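Local atomic coordinates of putative uncharacterized protein (Archaeoglobus fulgidus, PDB entry 4KPP), a protein that probably exchanges calcium ions for protons across a membrane, as a member of the sodium/calcium exchanger family. Residues Ile114-Val119 and Asn276-Ser281; Leu140-Leu145 and Ala329-Leu334. All blocks are in the same frame, centred on the assembly; numbering follows the deposited sequence.

Interaction 1: Ile114-Val119 and Asn276-Ser281; sequences IGWSLV and NALISS
The indole of W116 meets helix 271-285 in two ways: I279 lies over one face, and the carbonyl oxygen of L278 sits at the edge, close to the ring plane. I279 CG1 stands 4.2 Å from the centroid of the six-membered ring of W116, a CH-pi contact 26° off the normal and displaced toward the rim. The two side chains cross at about a right angle, and the W116 CZ2 corner also reaches the helix surface at I279 CA, 3.7 Å away. At the edge, W116 NE1 gives a weak hydrogen bond to L278 O, 3.2 Å long and bent to 148°. The torsion that makes this possible sets CG of W116 opposite its own carbonyl carbon (chi1 -69°), carrying the ring toward helix 271-285.

L278 slides past the indole in the other direction, its CB 3.9 Å from W116 CD1, and ends tip to tip with V119, where L278 CD1 touches V119 CG2 at 3.5 Å. Branched aliphatic groups suit this buried spot, and V119 also packs on L259, I263 and V266 of helix 242-267. G115 adds only backbone: its carbonyl O is 4.0 Å from L278 CD1, and a side chain here would point at the facing helix, toward L278 CD1.

The segments run nearly antiparallel, their axes 10.5 Å apart, and join the two sodium/calcium exchanger sequence regions in the protein core. The nearest atom of the W116 side chain is about 9 Å from the bound calcium. Tryptophan fits because it combines a broad apolar surface with one N-H: the buried polar edge gains a backbone partner, while dispersion over the face, rather than the weak bond, probably supplies much of the attraction.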
loop_
_atom_site.group_PDB
_atom_site.type_symbol
_atom_site.label_atom_id
_atom_site.label_comp_id
_atom_site.label_asym_id
_atom_site.label_seq_id
_atom_site.Cartn_x
_atom_site.Cartn_y
_atom_site.Cartn_z
ATOM N N ILE A 114 10.120 5.550 1.845
ATOM C CA ILE A 114 9.622 6.806 2.393
ATOM C C ILE A 114 8.754 6.584 3.629
ATOM O O ILE A 114 9.069 7.075 4.707
ATOM C CB ILE A 114 8.832 7.610 1.337
ATOM C CG1 ILE A 114 9.753 8.026 0.187
ATOM C CG2 ILE A 114 8.167 8.829 1.966
ATOM C CD1 ILE A 114 10.903 8.923 0.610
ATOM N N GLY A 115 7.669 5.832 3.464
ATOM C CA GLY A 115 6.716 5.593 4.535
ATOM C C GLY A 115 7.289 5.053 5.836
ATOM O O GLY A 115 7.174 5.700 6.877
ATOM N N TRP A 116 7.901 3.872 5.785
ATOM C CA TRP A 116 8.478 3.256 6.980
ATOM C C TRP A 116 9.535 4.140 7.632
ATOM O O TRP A 116 9.601 4.242 8.854
ATOM C CB TRP A 116 9.107 1.897 6.660
ATOM C CG TRP A 116 8.137 0.817 6.309
ATOM C CD1 TRP A 116 6.837 0.969 5.916
ATOM C CD2 TRP A 116 8.392 -0.591 6.316
ATOM N NE1 TRP A 116 6.270 -0.259 5.675
ATOM C CE2 TRP A 116 7.204 -1.232 5.915
ATOM C CE3 TRP A 116 9.510 -1.372 6.625
ATOM C CZ2 TRP A 116 7.105 -2.618 5.814
ATOM C CZ3 TRP A 116 9.407 -2.744 6.521
ATOM C CH2 TRP A 116 8.215 -3.354 6.120
ATOM N N SER A 117 10.364 4.776 6.810
ATOM C CA SER A 117 11.449 5.602 7.323
ATOM C C SER A 117 10.924 6.894 7.945
ATOM O O SER A 117 11.327 7.265 9.045
ATOM C CB SER A 117 12.459 5.920 6.219
ATOM O OG SER A 117 11.897 6.793 5.258
ATOM N N LEU A 118 10.028 7.570 7.230
ATOM C CA LEU A 118 9.443 8.827 7.691
ATOM C C LEU A 118 8.734 8.628 9.026
ATOM O O LEU A 118 9.016 9.330 9.999
ATOM C CB LEU A 118 8.457 9.361 6.649
ATOM C CG LEU A 118 8.004 10.826 6.617
ATOM C CD1 LEU A 118 6.482 10.911 6.677
ATOM C CD2 LEU A 118 8.645 11.683 7.710
ATOM N N VAL A 119 7.820 7.664 9.062
ATOM C CA VAL A 119 7.055 7.375 10.269
ATOM C C VAL A 119 7.972 7.032 11.441
ATOM O O VAL A 119 7.746 7.477 12.567
ATOM C CB VAL A 119 6.030 6.248 10.025
ATOM C CG1 VAL A 119 5.404 5.789 11.329
ATOM C CG2 VAL A 119 4.955 6.723 9.058
ATOM N N ASN A 276 2.274 -1.511 12.598
ATOM C CA ASN A 276 1.557 -2.730 12.233
ATOM C C ASN A 276 0.816 -2.563 10.914
ATOM O O ASN A 276 0.777 -3.477 10.093
ATOM C CB ASN A 276 0.560 -3.131 13.324
ATOM C CG ASN A 276 1.225 -3.793 14.511
ATOM O OD1 ASN A 276 2.290 -4.394 14.386
ATOM N ND2 ASN A 276 0.594 -3.689 15.676
ATOM N N ALA A 277 0.231 -1.385 10.724
ATOM C CA ALA A 277 -0.560 -1.093 9.539
ATOM C C ALA A 277 0.327 -0.919 8.314
ATOM O O ALA A 277 0.016 -1.431 7.237
ATOM C CB ALA A 277 -1.416 0.154 9.766
ATOM N N LEU A 278 1.428 -0.193 8.482
ATOM C CA LEU A 278 2.365 0.039 7.387
ATOM C C LEU A 278 3.029 -1.255 6.929
ATOM O O LEU A 278 3.290 -1.443 5.739
ATOM C CB LEU A 278 3.435 1.050 7.797
ATOM C CG LEU A 278 2.985 2.488 8.052
ATOM C CD1 LEU A 278 4.198 3.370 8.263
ATOM C CD2 LEU A 278 2.132 3.008 6.905
ATOM N N ILE A 279 3.308 -2.139 7.877
ATOM C CA ILE A 279 3.930 -3.419 7.561
ATOM C C ILE A 279 2.928 -4.352 6.884
ATOM O O ILE A 279 3.257 -5.017 5.901
ATOM C CB ILE A 279 4.533 -4.073 8.822
ATOM C CG1 ILE A 279 5.727 -3.247 9.319
ATOM C CG2 ILE A 279 4.934 -5.521 8.544
ATOM C CD1 ILE A 279 6.216 -3.623 10.704
ATOM N N SER A 280 1.703 -4.377 7.401
ATOM C CA SER A 280 0.628 -5.170 6.808
ATOM C C SER A 280 0.223 -4.636 5.436
ATOM O O SER A 280 -0.145 -5.403 4.550
ATOM C CB SER A 280 -0.592 -5.214 7.735
ATOM O OG SER A 280 -1.653 -5.940 7.138
ATOM N N SER A 281 0.288 -3.320 5.266
ATOM C CA SER A 281 -0.008 -2.702 3.978
ATOM C C SER A 281 1.037 -3.111 2.949
ATOM O O SER A 281 0.722 -3.298 1.770
ATOM C CB SER A 281 -0.052 -1.180 4.101
ATOM O OG SER A 281 -0.262 -0.575 2.839
#

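Interaction 2: Leu140-Leu145 and Ala329-Leu334; sequences LEIFFL and AILLDL. With CA (calcium ion), chain D.
I142 fills the tight centre of this contact, its two branches dividing the work between L331 and L332. The longer branch slants across L331, its end methyl I142 CD1 coming within 3.4 Å of L331 O and 3.8 Å of L331 CB. The shorter one, I142 CG2, meets L332 CD2 at 3.8 Å. With CG1 set opposite the carbonyl carbon (chi1 -68°) and the chain then extended, the isoleucine spreads over two successive leucines, its branching at CB letting each arm meet a different one. Cut back to alanine, this position would probably open a gap facing L331 and L332 and leave L332 CD2 without its partner on this side.

Segment 329-334 is where helix 311-331 gives way to a type I beta turn running from L331 to L334. The turn is closed by L334 N donating to L331 O at 2.9 Å, so the carbonyl that I142 CD1 brushes is already engaged. L334 also shares backbone hydrogen bonds with L134, next to the small antiparallel pairing of strands 131-133 and 335-337. On the side of the turn away from helix 138-152 sits the calcium ion. D333 grips it with both carboxylate oxygens, D333 OD1 at 2.4 Å and D333 OD2 at 2.7 Å from the ion; the backbone oxygens of I330 and K335 and the carboxylate atom E340 OE2 also bind it. The positive calcium probably offsets the mutual repulsion of the oxygens gathered round it, I330 O and D333 OD1 among them.

Packing slackens away from I142. L145 CD2 reaches L331 CD1 only at 4.3 Å, and L334, partly exposed, touches I142 CD1 just as loosely through its CD2; the neighbouring D333, also partly exposed, takes no part in the apolar interface and binds the metal.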
loop_
_atom_site.group_PDB
_atom_site.type_symbol
_atom_site.label_atom_id
_atom_site.label_comp_id
_atom_site.label_asym_id
_atom_site.label_seq_id
_atom_site.Cartn_x
_atom_site.Cartn_y
_atom_site.Cartn_z
ATOM N N LEU A 140 4.123 -12.760 12.084
ATOM C CA LEU A 140 3.183 -13.257 11.091
ATOM C C LEU A 140 3.496 -12.626 9.736
ATOM O O LEU A 140 3.809 -13.329 8.773
ATOM C CB LEU A 140 1.746 -12.918 11.510
ATOM C CG LEU A 140 0.561 -13.776 11.038
ATOM C CD1 LEU A 140 -0.719 -12.948 11.035
ATOM C CD2 LEU A 140 0.780 -14.427 9.679
ATOM N N GLU A 141 3.409 -11.301 9.666
ATOM C CA GLU A 141 3.636 -10.592 8.410
ATOM C C GLU A 141 5.052 -10.806 7.883
ATOM O O GLU A 141 5.262 -10.835 6.676
ATOM C CB GLU A 141 3.327 -9.093 8.534
ATOM C CG GLU A 141 3.076 -8.599 9.943
ATOM C CD GLU A 141 1.653 -8.844 10.414
ATOM O OE1 GLU A 141 0.707 -8.478 9.683
ATOM O OE2 GLU A 141 1.482 -9.403 11.517
ATOM N N ILE A 142 6.011 -10.960 8.792
ATOM C CA ILE A 142 7.398 -11.237 8.417
ATOM C C ILE A 142 7.504 -12.524 7.601
ATOM O O ILE A 142 8.184 -12.571 6.573
ATOM C CB ILE A 142 8.306 -11.346 9.661
ATOM C CG1 ILE A 142 8.436 -9.986 10.347
ATOM C CG2 ILE A 142 9.681 -11.881 9.284
ATOM C CD1 ILE A 142 9.332 -10.001 11.571
ATOM N N PHE A 143 6.818 -13.561 8.067
ATOM C CA PHE A 143 6.805 -14.857 7.397
ATOM C C PHE A 143 6.275 -14.755 5.971
ATOM O O PHE A 143 6.886 -15.268 5.032
ATOM C CB PHE A 143 5.958 -15.845 8.201
ATOM C CG PHE A 143 5.817 -17.194 7.557
ATOM C CD1 PHE A 143 6.794 -18.159 7.723
ATOM C CD2 PHE A 143 4.698 -17.500 6.799
ATOM C CE1 PHE A 143 6.664 -19.406 7.135
ATOM C CE2 PHE A 143 4.561 -18.739 6.211
ATOM C CZ PHE A 143 5.544 -19.695 6.377
ATOM N N PHE A 144 5.134 -14.092 5.812
ATOM C CA PHE A 144 4.514 -13.970 4.500
ATOM C C PHE A 144 5.268 -13.019 3.588
ATOM O O PHE A 144 5.265 -13.186 2.371
ATOM C CB PHE A 144 3.047 -13.566 4.622
ATOM C CG PHE A 144 2.141 -14.717 4.921
ATOM C CD1 PHE A 144 1.737 -15.571 3.907
ATOM C CD2 PHE A 144 1.711 -14.965 6.213
ATOM C CE1 PHE A 144 0.912 -16.643 4.174
ATOM C CE2 PHE A 144 0.885 -16.035 6.485
ATOM C CZ PHE A 144 0.487 -16.874 5.464
ATOM N N LEU A 145 5.919 -12.029 4.185
ATOM C CA LEU A 145 6.765 -11.109 3.438
ATOM C C LEU A 145 7.951 -11.867 2.858
ATOM O O LEU A 145 8.358 -11.634 1.724
ATOM C CB LEU A 145 7.252 -9.986 4.349
ATOM C CG LEU A 145 6.889 -8.554 3.958
ATOM C CD1 LEU A 145 5.573 -8.514 3.201
ATOM C CD2 LEU A 145 6.815 -7.687 5.207
ATOM N N ALA A 329 14.678 -8.557 6.764
ATOM C CA ALA A 329 15.822 -8.771 7.643
ATOM C C ALA A 329 15.864 -7.748 8.780
ATOM O O ALA A 329 16.281 -8.061 9.893
ATOM C CB ALA A 329 17.119 -8.738 6.838
ATOM N N ILE A 330 15.432 -6.528 8.485
ATOM C CA ILE A 330 15.393 -5.454 9.473
ATOM C C ILE A 330 14.308 -5.690 10.519
ATOM O O ILE A 330 14.495 -5.394 11.696
ATOM C CB ILE A 330 15.181 -4.082 8.784
ATOM C CG1 ILE A 330 16.482 -3.611 8.136
ATOM C CG2 ILE A 330 14.673 -3.036 9.768
ATOM C CD1 ILE A 330 16.369 -2.263 7.459
ATOM N N LEU A 331 13.177 -6.240 10.089
ATOM C CA LEU A 331 12.056 -6.486 10.992
ATOM C C LEU A 331 12.274 -7.668 11.938
ATOM O O LEU A 331 11.545 -7.825 12.918
ATOM C CB LEU A 331 10.776 -6.715 10.188
ATOM C CG LEU A 331 10.331 -5.592 9.251
ATOM C CD1 LEU A 331 9.063 -5.990 8.513
ATOM C CD2 LEU A 331 10.136 -4.286 10.011
ATOM N N LEU A 332 13.269 -8.500 11.641
ATOM C CA LEU A 332 13.477 -9.748 12.380
ATOM C C LEU A 332 13.722 -9.577 13.886
ATOM O O LEU A 332 13.296 -10.414 14.684
ATOM C CB LEU A 332 14.601 -10.571 11.746
ATOM C CG LEU A 332 14.255 -11.318 10.456
ATOM C CD1 LEU A 332 15.503 -11.950 9.863
ATOM C CD2 LEU A 332 13.184 -12.374 10.705
ATOM N N ASP A 333 14.399 -8.501 14.272
ATOM C CA ASP A 333 14.671 -8.246 15.686
ATOM C C ASP A 333 13.491 -7.555 16.380
ATOM O O ASP A 333 13.585 -7.171 17.546
ATOM C CB ASP A 333 15.963 -7.436 15.861
ATOM C CG ASP A 333 15.978 -6.169 15.028
ATOM O OD1 ASP A 333 14.978 -5.911 14.326
ATOM O OD2 ASP A 333 16.985 -5.429 15.086
ATOM N N LEU A 334 12.379 -7.426 15.657
ATOM C CA LEU A 334 11.173 -6.754 16.152
ATOM C C LEU A 334 11.452 -5.325 16.617
ATOM O O LEU A 334 10.804 -4.821 17.535
ATOM C CB LEU A 334 10.499 -7.564 17.269
ATOM C CG LEU A 334 9.889 -8.904 16.848
ATOM C CD1 LEU A 334 9.177 -9.576 18.010
ATOM C CD2 LEU A 334 8.938 -8.699 15.680
HETATM CA CA CA D . 15.720 -3.850 13.315
#

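How the interactions relate
From the N terminus the order is 114-119, 140-145, 276-281, 329-334, so the two contacts cross rather than nest. Interaction 1 closes a loop of 156 intervening residues, mostly helical; interaction 2 starts inside that loop and closes its own of 183 residues beyond it. Each ties the first sodium/calcium exchanger sequence region to the second: helix 96-127 to helix 271-285, and helix 138-152 to the calcium-binding turn after helix 311-331. Their centres lie 13 Å apart, and they share a seam, W116 CH2 packing on L331 CD1 at 3.7 Å and I279 CG2 on E141 CG at 3.9 Å, so the two contacts adjoin through W116, L331, I279 and E141.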